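Local coordinates for protein putative isomerase YbhH (Escherichia coli, PDB 6OTV) that probably acts as an isomerase of the PrpF family, within the wider group of diaminopimelate epimerase-like proteins, on a substrate not yet established, at residues 7-12 and 101-106; 225-230 and 249-254; 277-282 and 315-320; 281-286 and 333-338. All blocks are in the same frame, centred on the assembly; numbering follows the deposited sequence.

Contact 1. Residues 7-12 and 101-106; sequences VMMRGG and GAFAIE
R10, next to M9 on strand 3-11, has its NH1 held by two oxygens. M9 meets F103 across the contact. G12 O lies 3.1 Å from R10 NH1, with an N-H...O angle of 162°. The oxygen sits in the guanidinium plane, at its edge. T338 OG1 is the second partner of R10 NH1. The arginine head is thus tied back to the turn that ends its own strand. The contact itself is apolar. F103 has its CG anti to the backbone N, which sends the ring from the helix to the strand. V7 meets the ring at its edge: V7 CB and V7 CG2 each lie 3.7 Å from F103 CE1. M9 comes in beside the base of the ring, with M9 SD 4.0 Å from F103 CB. The sulfur is 5.5 Å from the F103 ring centroid and approaches obliquely, a Met-aromatic contact. A bend at the last M9 torsion (chi3 71°) turns the methyl toward A102, and M9 CE stops 4.4 Å from A102 CB. Strands 14-20 and 332-344 add F18, L20 and T339 around these side chains. Strand 3-11 and helix 94-106 run roughly antiparallel, at 148°, with their axes 10.9 Å from each other. A strand packed on a central helix in this way is consistent with the barrel-around-helix domain of the diaminopimelate epimerase fold.

Contact 2. Residues 225-230 and 249-254; sequences ARIESI and PKPVLI
I227 joins the helix to the strand through two different branches. Its short branch goes to P251 and its long branch to L253. I227 CG2 is anti to the backbone N (chi1 -68° for CG1), so the methyl projects from the helix at the proline ring. There I227 CG2 lies 3.7 Å from P251 CG and 3.8 Å from P251 CB. The isoleucine and the proline cross at about a right angle, and the methyl rests on the CB-CG side of the ring. The other branch is fully extended, with CD1 anti to CA (chi2 -180°). This carries the tip past the proline and further along the strand. It ends tip to tip with the leucine, I227 CD1 being 4.1 Å from L253 CD1. The CB of L253 points neither at the helix nor away from it. Its CG is anti to the carbonyl carbon, and CD1 continues in an extended line (chi2 -174°), so the leucine methyl reaches the helix. P251 needs no such reach, because its CB already faces the helix. No hydrogen bond crosses between the segments; the touching atoms are all carbon. This is a helix packed on the face of a sheet through alternate strand residues, P251 and L253. L206 also packs on I227. E228, next to it on the helix, makes a salt bridge to R231 instead. Strand 250-255 lies between strand 197-202, parallel to it, and strand 263-267, antiparallel. Helix 221-237 packs on the P251 and L253 face, while V252 points the other way, to I285 of helix 279-290.

Contact 3. Residues 277-282 and 315-320; sequences LAITGA and GALDVH. With PO4 (phosphate ion), chain I.
A282 and V319 mark the nearest approach of the backbones, with A282 CA 7.2 Å from V319 CA, as the first turn of helix 279-290 lies over strand 315-322. No hydrogen bond joins the two segments. The A282 methyl carries the contact. It rests against two side chains that leave the same face of the strand, and A282 CB is 3.9 Å from both L317 CD1 and V319 CG2. L317 has its CG anti to the backbone N (chi1 -165°), which brings CD1 across to the helix. The tip of I279 then reaches the same methyl, I279 CD1 lying 4.3 Å from L317 CD1. A helix lined by strands is consistent with the diaminopimelate epimerase fold, in which a helix runs through the barrel of each domain. The helix start here also receives a phosphate ion, probably from the crystallisation liquor. A278 is the N-cap residue, and I279 N, in the first turn of the helix, donates to phosphate O4 at 3.0 Å with an N-H...O angle of 140°. A weak bond of 3.4 Å runs from I279 N to phosphate O3. The helix end would probably favour such an anion. G94 N and N95 ND2, at the start of helix 94-106, hold the same ion, which therefore bridges two helix starts. V335, on the neighbouring strand 332-344, packs beside L317 and V319. D318 points away from the helix, and its OD1 accepts from N307 and N309.

Contact 4. Residues 281-286 and 333-338; sequences GAIAIS and ASVIRT. With EDO (1,2-ethanediol), chain E.
I283 meets A333 with both of its methyls. I283 CD1 is 3.6 Å from A333 CB, and I283 CG2 is 3.8 Å from the same carbon. I283 CD1 also lies 4.2 Å from V335 CG2, on the same face of the strand. The long branch of I283 is folded (chi1 -55°, chi2 -53°), which places its tip between A333 and V335. A195 closes on I283 from a loop. Further along the strand, R337 is held by the carbonyl of the residue before it: R337 NE donates to I336 O at 3.0 Å, nearly straight at 172°. The guanidinium also gives NH1 to N95 OD1. A 1,2-ethanediol, probably from the crystallisation liquor, lies beside T338, but the 2.4 Å between T338 OG1 and its O1 is too short to trust. Helix 279-290 against strands 315-322 and 332-344 is consistent with the central helix of a barrel domain in this fold. Strand 332-344 is flanked by strand 158-163, through the backbone of A333, V335 and R337, by strand 315-322, through S334, and, at T338, by strand 3-11 and the turn after it. Helix 279-290 packs on the A333 and V335 side, while its I285 turns to strand 263-267.

All four contacts are made by mainly buried apolar side chains, and none has a hydrogen bond across its segments. Contacts 3 and 4 lie nearest the middle of the chain, with centres 4 Å apart. They share helix 279-290 and use neighbouring strands. Contacts 1 and 2 lie further out, on opposite sides of the chain's centre. Contact 1 alone includes an aromatic ring and a sulfur; the others rely on aliphatic groups. Contact 4 touches contact 1 where G12 N meets T338 O at 2.8 Å. It touches contact 2 where I285 CD1 lies 3.6 Å from V252 CG1. Polar bonds lie beside the packing: round the phosphate at contact 3, and where R10 and G12 of contact 1 meet T338 of contact 4.

Contact 1. Residues 7-12 and 101-106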
loop_
_atom_site.group_PDB
_atom_site.type_symbol
_atom_site.label_atom_id
_atom_site.label_comp_id
_atom_site.label_asym_id
_atom_site.label_seq_id
_atom_site.Cartn_x
_atom_site.Cartn_y
_atom_site.Cartn_z
ATOM N N VAL A 7 -7.927 26.973 -2.919
ATOM C CA VAL A 7 -9.108 26.539 -2.183
ATOM C C VAL A 7 -8.757 26.560 -0.701
ATOM O O VAL A 7 -7.807 25.890 -0.278
ATOM C CB VAL A 7 -9.573 25.131 -2.602
ATOM C CG1 VAL A 7 -10.694 24.650 -1.689
ATOM C CG2 VAL A 7 -10.027 25.112 -4.056
ATOM N N MET A 8 -9.506 27.330 0.084
ATOM C CA MET A 8 -9.370 27.290 1.534
ATOM C C MET A 8 -10.315 26.237 2.085
ATOM O O MET A 8 -11.498 26.205 1.728
ATOM C CB MET A 8 -9.671 28.645 2.175
ATOM C CG MET A 8 -9.516 28.671 3.686
ATOM S SD MET A 8 -9.997 30.260 4.402
ATOM C CE MET A 8 -8.818 31.359 3.623
ATOM N N MET A 9 -9.790 25.375 2.942
ATOM C CA MET A 9 -10.593 24.368 3.611
ATOM C C MET A 9 -10.233 24.341 5.085
ATOM O O MET A 9 -9.080 24.574 5.465
ATOM C CB MET A 9 -10.379 22.965 3.019
ATOM C CG MET A 9 -10.640 22.843 1.530
ATOM S SD MET A 9 -10.476 21.132 0.984
ATOM C CE MET A 9 -11.932 20.399 1.734
ATOM N N ARG A 10 -11.232 24.066 5.915
ATOM C CA ARG A 10 -10.964 23.627 7.276
ATOM C C ARG A 10 -10.668 22.135 7.236
ATOM O O ARG A 10 -11.474 21.349 6.723
ATOM C CB ARG A 10 -12.142 23.917 8.202
ATOM C CG ARG A 10 -11.953 23.349 9.611
ATOM C CD ARG A 10 -13.181 23.541 10.484
ATOM N NE ARG A 10 -14.359 22.885 9.922
ATOM C CZ ARG A 10 -14.594 21.578 9.992
ATOM N NH1 ARG A 10 -13.727 20.774 10.596
ATOM N NH2 ARG A 10 -15.694 21.073 9.451
ATOM N N GLY A 11 -9.500 21.752 7.737
ATOM C CA GLY A 11 -9.178 20.352 7.905
ATOM C C GLY A 11 -9.082 20.020 9.377
ATOM O O GLY A 11 -8.085 20.352 10.024
ATOM N N GLY A 12 -10.110 19.381 9.920
ATOM C CA GLY A 12 -10.131 19.125 11.350
ATOM C C GLY A 12 -10.136 20.437 12.109
ATOM O O GLY A 12 -11.006 21.293 11.909
ATOM N N GLY A 101 -8.569 14.161 0.744
ATOM C CA GLY A 101 -9.396 13.263 -0.052
ATOM C C GLY A 101 -10.530 13.979 -0.759
ATOM O O GLY A 101 -10.762 13.775 -1.954
ATOM N N ALA A 102 -11.256 14.829 -0.027
ATOM C CA ALA A 102 -12.350 15.579 -0.634
ATOM C C ALA A 102 -11.835 16.544 -1.693
ATOM O O ALA A 102 -12.485 16.752 -2.724
ATOM C CB ALA A 102 -13.133 16.332 0.442
ATOM N N PHE A 103 -10.668 17.145 -1.455
ATOM C CA PHE A 103 -10.093 18.051 -2.441
ATOM C C PHE A 103 -9.694 17.302 -3.707
ATOM O O PHE A 103 -9.881 17.806 -4.820
ATOM C CB PHE A 103 -8.893 18.781 -1.839
ATOM C CG PHE A 103 -8.231 19.747 -2.780
ATOM C CD1 PHE A 103 -8.714 21.039 -2.921
ATOM C CD2 PHE A 103 -7.121 19.367 -3.516
ATOM C CE1 PHE A 103 -8.103 21.934 -3.787
ATOM C CE2 PHE A 103 -6.505 20.258 -4.383
ATOM C CZ PHE A 103 -6.998 21.543 -4.516
ATOM N N ALA A 104 -9.148 16.093 -3.556
ATOM C CA ALA A 104 -8.735 15.320 -4.722
ATOM C C ALA A 104 -9.934 14.920 -5.573
ATOM O O ALA A 104 -9.849 14.902 -6.806
ATOM C CB ALA A 104 -7.954 14.084 -4.281
ATOM N N ILE A 105 -11.061 14.607 -4.932
ATOM C CA ILE A 105 -12.254 14.219 -5.679
ATOM C C ILE A 105 -12.848 15.421 -6.405
ATOM O O ILE A 105 -13.223 15.328 -7.580
ATOM C CB ILE A 105 -13.276 13.558 -4.738
ATOM C CG1 ILE A 105 -12.683 12.289 -4.119
ATOM C CG2 ILE A 105 -14.560 13.240 -5.487
ATOM C CD1 ILE A 105 -13.450 11.767 -2.924
ATOM N N GLU A 106 -12.935 16.569 -5.728
ATOM C CA GLU A 106 -13.513 17.748 -6.364
ATOM C C GLU A 106 -12.672 18.257 -7.529
ATOM O O GLU A 106 -13.212 18.920 -8.421
ATOM C CB GLU A 106 -13.706 18.868 -5.339
ATOM C CG GLU A 106 -14.757 18.572 -4.282
ATOM C CD GLU A 106 -15.247 19.828 -3.591
ATOM O OE1 GLU A 106 -15.841 20.689 -4.273
ATOM O OE2 GLU A 106 -15.029 19.966 -2.370
#

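Contact 2. Residues 225-230 and 249-254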
loop_
_atom_site.group_PDB
_atom_site.type_symbol
_atom_site.label_atom_id
_atom_site.label_comp_id
_atom_site.label_asym_id
_atom_site.label_seq_id
_atom_site.Cartn_x
_atom_site.Cartn_y
_atom_site.Cartn_z
ATOM N N ALA A 225 14.397 20.838 31.698
ATOM C CA ALA A 225 15.745 20.280 31.710
ATOM C C ALA A 225 15.713 18.776 31.950
ATOM O O ALA A 225 16.409 18.018 31.265
ATOM C CB ALA A 225 16.594 20.977 32.773
ATOM N N ARG A 226 14.909 18.325 32.919
ATOM C CA ARG A 226 14.792 16.893 33.175
ATOM C C ARG A 226 14.210 16.155 31.979
ATOM O O ARG A 226 14.596 15.012 31.707
ATOM C CB ARG A 226 13.938 16.648 34.420
ATOM C CG ARG A 226 14.716 16.703 35.722
ATOM C CD ARG A 226 13.855 16.297 36.909
ATOM N NE ARG A 226 14.666 15.928 38.068
ATOM C CZ ARG A 226 15.112 16.787 38.980
ATOM N NH1 ARG A 226 14.829 18.078 38.875
ATOM N NH2 ARG A 226 15.843 16.356 40.000
ATOM N N ILE A 227 13.289 16.789 31.250
ATOM C CA ILE A 227 12.730 16.164 30.055
ATOM C C ILE A 227 13.795 16.037 28.972
ATOM O O ILE A 227 13.898 15.001 28.304
ATOM C CB ILE A 227 11.505 16.955 29.562
ATOM C CG1 ILE A 227 10.352 16.834 30.560
ATOM C CG2 ILE A 227 11.066 16.470 28.191
ATOM C CD1 ILE A 227 9.102 17.584 30.145
ATOM N N GLU A 228 14.612 17.079 28.786
ATOM C CA GLU A 228 15.647 17.037 27.756
ATOM C C GLU A 228 16.691 15.969 28.056
ATOM O O GLU A 228 17.159 15.282 27.141
ATOM C CB GLU A 228 16.309 18.408 27.620
ATOM C CG GLU A 228 15.587 19.349 26.676
ATOM C CD GLU A 228 15.658 18.887 25.232
ATOM O OE1 GLU A 228 16.636 18.196 24.873
ATOM O OE2 GLU A 228 14.735 19.211 24.458
ATOM N N SER A 229 17.073 15.822 29.327
ATOM C CA SER A 229 18.031 14.785 29.699
ATOM C C SER A 229 17.548 13.408 29.265
ATOM O O SER A 229 18.339 12.581 28.799
ATOM C CB SER A 229 18.273 14.813 31.209
ATOM O OG SER A 229 19.009 13.678 31.629
ATOM N N ILE A 230 16.249 13.149 29.403
ATOM C CA ILE A 230 15.707 11.859 28.998
ATOM C C ILE A 230 15.556 11.779 27.482
ATOM O O ILE A 230 15.738 10.706 26.895
ATOM C CB ILE A 230 14.370 11.604 29.714
ATOM C CG1 ILE A 230 14.531 11.804 31.222
ATOM C CG2 ILE A 230 13.861 10.202 29.421
ATOM C CD1 ILE A 230 13.235 11.688 31.996
ATOM N N PRO A 249 13.087 12.383 19.282
ATOM C CA PRO A 249 11.716 11.926 19.544
ATOM C C PRO A 249 10.907 12.972 20.294
ATOM O O PRO A 249 11.488 13.787 21.005
ATOM C CB PRO A 249 11.923 10.682 20.404
ATOM C CG PRO A 249 13.153 11.004 21.179
ATOM C CD PRO A 249 14.049 11.717 20.181
ATOM N N LYS A 250 9.593 12.960 20.118
ATOM C CA LYS A 250 8.733 13.879 20.846
ATOM C C LYS A 250 8.442 13.304 22.227
ATOM O O LYS A 250 7.813 12.244 22.322
ATOM C CB LYS A 250 7.431 14.104 20.093
ATOM C CG LYS A 250 7.596 14.685 18.703
ATOM C CD LYS A 250 7.254 16.170 18.659
ATOM C CE LYS A 250 7.091 16.659 17.215
ATOM N NZ LYS A 250 8.282 16.340 16.374
ATOM N N PRO A 251 8.889 13.944 23.309
ATOM C CA PRO A 251 8.571 13.429 24.646
ATOM C C PRO A 251 7.119 13.696 25.006
ATOM O O PRO A 251 6.557 14.742 24.670
ATOM C CB PRO A 251 9.533 14.195 25.563
ATOM C CG PRO A 251 9.847 15.445 24.819
ATOM C CD PRO A 251 9.806 15.095 23.359
ATOM N N VAL A 252 6.504 12.721 25.674
ATOM C CA VAL A 252 5.095 12.783 26.049
ATOM C C VAL A 252 4.973 12.461 27.530
ATOM O O VAL A 252 5.321 11.354 27.958
ATOM C CB VAL A 252 4.229 11.813 25.229
ATOM C CG1 VAL A 252 2.789 11.906 25.695
ATOM C CG2 VAL A 252 4.347 12.112 23.740
ATOM N N LEU A 253 4.473 13.417 28.307
ATOM C CA LEU A 253 4.122 13.157 29.696
ATOM C C LEU A 253 2.724 12.553 29.758
ATOM O O LEU A 253 1.784 13.089 29.163
ATOM C CB LEU A 253 4.183 14.443 30.517
ATOM C CG LEU A 253 5.539 15.144 30.602
ATOM C CD1 LEU A 253 5.465 16.310 31.575
ATOM C CD2 LEU A 253 6.618 14.161 31.021
ATOM N N ILE A 254 2.584 11.433 30.463
ATOM C CA ILE A 254 1.302 10.745 30.545
ATOM C C ILE A 254 0.845 10.671 31.996
ATOM O O ILE A 254 1.646 10.667 32.935
ATOM C CB ILE A 254 1.347 9.334 29.921
ATOM C CG1 ILE A 254 2.275 8.412 30.713
ATOM C CG2 ILE A 254 1.768 9.410 28.460
ATOM C CD1 ILE A 254 2.063 6.942 30.415
#

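Contact 3. Residues 277-282 and 315-320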
loop_
_atom_site.group_PDB
_atom_site.type_symbol
_atom_site.label_atom_id
_atom_site.label_comp_id
_atom_site.label_asym_id
_atom_site.label_seq_id
_atom_site.Cartn_x
_atom_site.Cartn_y
_atom_site.Cartn_z
ATOM N N LEU A 277 -2.818 18.115 20.734
ATOM C CA LEU A 277 -2.106 16.863 20.529
ATOM C C LEU A 277 -2.030 16.574 19.037
ATOM O O LEU A 277 -3.028 16.702 18.325
ATOM C CB LEU A 277 -2.794 15.702 21.260
ATOM C CG LEU A 277 -2.251 14.305 20.956
ATOM C CD1 LEU A 277 -0.814 14.163 21.438
ATOM C CD2 LEU A 277 -3.140 13.237 21.568
ATOM N N ALA A 278 -0.847 16.178 18.575
ATOM C CA ALA A 278 -0.681 15.800 17.178
ATOM C C ALA A 278 -1.305 14.435 16.915
ATOM O O ALA A 278 -1.257 13.535 17.761
ATOM C CB ALA A 278 0.801 15.779 16.801
ATOM N N ILE A 279 -1.899 14.285 15.728
ATOM C CA ILE A 279 -2.514 13.015 15.351
ATOM C C ILE A 279 -1.486 11.891 15.391
ATOM O O ILE A 279 -1.763 10.794 15.894
ATOM C CB ILE A 279 -3.173 13.131 13.963
ATOM C CG1 ILE A 279 -4.265 14.206 13.975
ATOM C CG2 ILE A 279 -3.733 11.783 13.518
ATOM C CD1 ILE A 279 -5.372 13.934 14.962
ATOM N N THR A 280 -0.284 12.145 14.867
ATOM C CA THR A 280 0.762 11.129 14.901
ATOM C C THR A 280 1.125 10.765 16.332
ATOM O O THR A 280 1.320 9.585 16.651
ATOM C CB THR A 280 1.997 11.610 14.140
ATOM O OG1 THR A 280 2.477 12.828 14.721
ATOM C CG2 THR A 280 1.659 11.850 12.678
ATOM N N GLY A 281 1.215 11.762 17.215
ATOM C CA GLY A 281 1.429 11.466 18.621
ATOM C C GLY A 281 0.304 10.638 19.211
ATOM O O GLY A 281 0.539 9.743 20.029
ATOM N N ALA A 282 -0.935 10.916 18.795
ATOM C CA ALA A 282 -2.068 10.140 19.284
ATOM C C ALA A 282 -1.968 8.685 18.844
ATOM O O ALA A 282 -2.352 7.777 19.590
ATOM C CB ALA A 282 -3.379 10.766 18.807
ATOM N N GLY A 315 -8.877 19.196 24.997
ATOM C CA GLY A 315 -9.964 18.309 24.626
ATOM C C GLY A 315 -9.513 16.858 24.661
ATOM O O GLY A 315 -8.614 16.494 25.418
ATOM N N ALA A 316 -10.168 16.046 23.833
ATOM C CA ALA A 316 -9.862 14.627 23.739
ATOM C C ALA A 316 -9.990 14.184 22.291
ATOM O O ALA A 316 -10.676 14.813 21.484
ATOM C CB ALA A 316 -10.777 13.780 24.637
ATOM N N LEU A 317 -9.320 13.079 21.974
ATOM C CA LEU A 317 -9.273 12.562 20.613
ATOM C C LEU A 317 -9.475 11.057 20.653
ATOM O O LEU A 317 -8.844 10.366 21.458
ATOM C CB LEU A 317 -7.938 12.915 19.945
ATOM C CG LEU A 317 -7.805 12.789 18.426
ATOM C CD1 LEU A 317 -7.174 11.468 18.056
ATOM C CD2 LEU A 317 -9.150 12.954 17.731
ATOM N N ASP A 318 -10.364 10.555 19.796
ATOM C CA ASP A 318 -10.634 9.125 19.701
ATOM C C ASP A 318 -9.740 8.495 18.641
ATOM O O ASP A 318 -9.685 8.971 17.502
ATOM C CB ASP A 318 -12.104 8.872 19.362
ATOM C CG ASP A 318 -13.019 9.021 20.564
ATOM O OD1 ASP A 318 -12.648 8.555 21.663
ATOM O OD2 ASP A 318 -14.113 9.605 20.406
ATOM N N VAL A 319 -9.036 7.432 19.019
ATOM C CA VAL A 319 -8.237 6.639 18.093
ATOM C C VAL A 319 -8.773 5.217 18.121
ATOM O O VAL A 319 -8.874 4.609 19.193
ATOM C CB VAL A 319 -6.740 6.654 18.449
ATOM C CG1 VAL A 319 -5.942 5.870 17.407
ATOM C CG2 VAL A 319 -6.222 8.078 18.565
ATOM N N HIS A 320 -9.137 4.699 16.952
ATOM C CA HIS A 320 -9.584 3.319 16.826
ATOM C C HIS A 320 -8.393 2.451 16.446
ATOM O O HIS A 320 -7.738 2.697 15.428
ATOM C CB HIS A 320 -10.697 3.189 15.787
ATOM C CG HIS A 320 -11.251 1.802 15.674
ATOM N ND1 HIS A 320 -10.891 0.936 14.664
ATOM C CD2 HIS A 320 -12.128 1.126 16.454
ATOM C CE1 HIS A 320 -11.528 -0.211 14.822
ATOM N NE2 HIS A 320 -12.285 -0.122 15.901
HETATM P P PO4 I . -1.698 17.602 13.849
HETATM O O1 PO4 I . -0.588 18.469 14.402
HETATM O O2 PO4 I . -2.538 18.404 12.885
HETATM O O3 PO4 I . -1.103 16.402 13.146
HETATM O O4 PO4 I . -2.583 17.133 14.979
#

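Contact 4. Residues 281-286 and 333-338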
loop_
_atom_site.group_PDB
_atom_site.type_symbol
_atom_site.label_atom_id
_atom_site.label_comp_id
_atom_site.label_asym_id
_atom_site.label_seq_id
_atom_site.Cartn_x
_atom_site.Cartn_y
_atom_site.Cartn_z
ATOM N N GLY A 281 1.215 11.762 17.215
ATOM C CA GLY A 281 1.429 11.466 18.621
ATOM C C GLY A 281 0.304 10.638 19.211
ATOM O O GLY A 281 0.539 9.743 20.029
ATOM N N ALA A 282 -0.935 10.916 18.795
ATOM C CA ALA A 282 -2.068 10.140 19.284
ATOM C C ALA A 282 -1.968 8.685 18.844
ATOM O O ALA A 282 -2.352 7.777 19.590
ATOM C CB ALA A 282 -3.379 10.766 18.807
ATOM N N ILE A 283 -1.447 8.442 17.639
ATOM C CA ILE A 283 -1.254 7.069 17.178
ATOM C C ILE A 283 -0.271 6.344 18.088
ATOM O O ILE A 283 -0.513 5.210 18.522
ATOM C CB ILE A 283 -0.777 7.049 15.714
ATOM C CG1 ILE A 283 -1.734 7.833 14.812
ATOM C CG2 ILE A 283 -0.614 5.616 15.226
ATOM C CD1 ILE A 283 -3.173 7.409 14.923
ATOM N N ALA A 284 0.854 6.995 18.395
ATOM C CA ALA A 284 1.896 6.357 19.193
ATOM C C ALA A 284 1.409 6.056 20.605
ATOM O O ALA A 284 1.616 4.951 21.121
ATOM C CB ALA A 284 3.141 7.245 19.228
ATOM N N ILE A 285 0.758 7.029 21.246
ATOM C CA ILE A 285 0.314 6.856 22.627
ATOM C C ILE A 285 -0.765 5.782 22.714
ATOM O O ILE A 285 -0.725 4.911 23.590
ATOM C CB ILE A 285 -0.181 8.194 23.199
ATOM C CG1 ILE A 285 0.953 9.214 23.197
ATOM C CG2 ILE A 285 -0.730 7.998 24.603
ATOM C CD1 ILE A 285 0.474 10.639 23.176
ATOM N N SER A 286 -1.751 5.835 21.815
ATOM C CA SER A 286 -2.802 4.823 21.827
ATOM C C SER A 286 -2.229 3.432 21.578
ATOM O O SER A 286 -2.704 2.445 22.151
ATOM C CB SER A 286 -3.872 5.162 20.786
ATOM O OG SER A 286 -3.326 5.158 19.477
ATOM N N ALA A 333 -4.228 1.905 13.011
ATOM C CA ALA A 333 -4.877 2.989 13.736
ATOM C C ALA A 333 -5.688 3.846 12.775
ATOM O O ALA A 333 -5.253 4.116 11.651
ATOM C CB ALA A 333 -3.853 3.865 14.463
ATOM N N SER A 334 -6.864 4.277 13.223
ATOM C CA SER A 334 -7.701 5.165 12.433
ATOM C C SER A 334 -8.295 6.235 13.337
ATOM O O SER A 334 -8.498 6.022 14.535
ATOM C CB SER A 334 -8.817 4.402 11.703
ATOM O OG SER A 334 -9.654 3.721 12.621
ATOM N N VAL A 335 -8.563 7.395 12.747
ATOM C CA VAL A 335 -9.112 8.543 13.457
ATOM C C VAL A 335 -10.222 9.139 12.603
ATOM O O VAL A 335 -10.142 9.134 11.369
ATOM C CB VAL A 335 -8.014 9.587 13.768
ATOM C CG1 VAL A 335 -8.619 10.881 14.282
ATOM C CG2 VAL A 335 -7.026 9.030 14.784
ATOM N N ILE A 336 -11.274 9.629 13.258
ATOM C CA ILE A 336 -12.347 10.355 12.590
ATOM C C ILE A 336 -12.059 11.847 12.697
ATOM O O ILE A 336 -11.740 12.351 13.780
ATOM C CB ILE A 336 -13.720 10.018 13.195
ATOM C CG1 ILE A 336 -13.989 8.510 13.135
ATOM C CG2 ILE A 336 -14.823 10.791 12.472
ATOM C CD1 ILE A 336 -14.202 7.975 11.735
ATOM N N ARG A 337 -12.160 12.550 11.576
ATOM C CA ARG A 337 -12.088 14.002 11.547
ATOM C C ARG A 337 -13.282 14.527 10.764
ATOM O O ARG A 337 -14.138 13.763 10.305
ATOM C CB ARG A 337 -10.775 14.492 10.919
ATOM C CG ARG A 337 -9.502 13.996 11.594
ATOM C CD ARG A 337 -9.076 14.907 12.733
ATOM N NE ARG A 337 -9.928 14.748 13.905
ATOM C CZ ARG A 337 -9.879 15.536 14.972
ATOM N NH1 ARG A 337 -9.019 16.547 15.014
ATOM N NH2 ARG A 337 -10.694 15.316 15.995
ATOM N N THR A 338 -13.348 15.845 10.619
ATOM C CA THR A 338 -14.289 16.478 9.709
ATOM C C THR A 338 -13.542 17.526 8.902
ATOM O O THR A 338 -12.477 18.006 9.301
ATOM C CB THR A 338 -15.473 17.134 10.439
ATOM O OG1 THR A 338 -15.014 18.298 11.140
ATOM C CG2 THR A 338 -16.118 16.162 11.427
HETATM C C1 EDO E . -17.811 19.467 12.521
HETATM O O1 EDO E . -16.495 19.050 12.893
HETATM C C2 EDO E . -17.779 20.965 12.252
HETATM O O2 EDO E . -19.095 21.511 12.118
#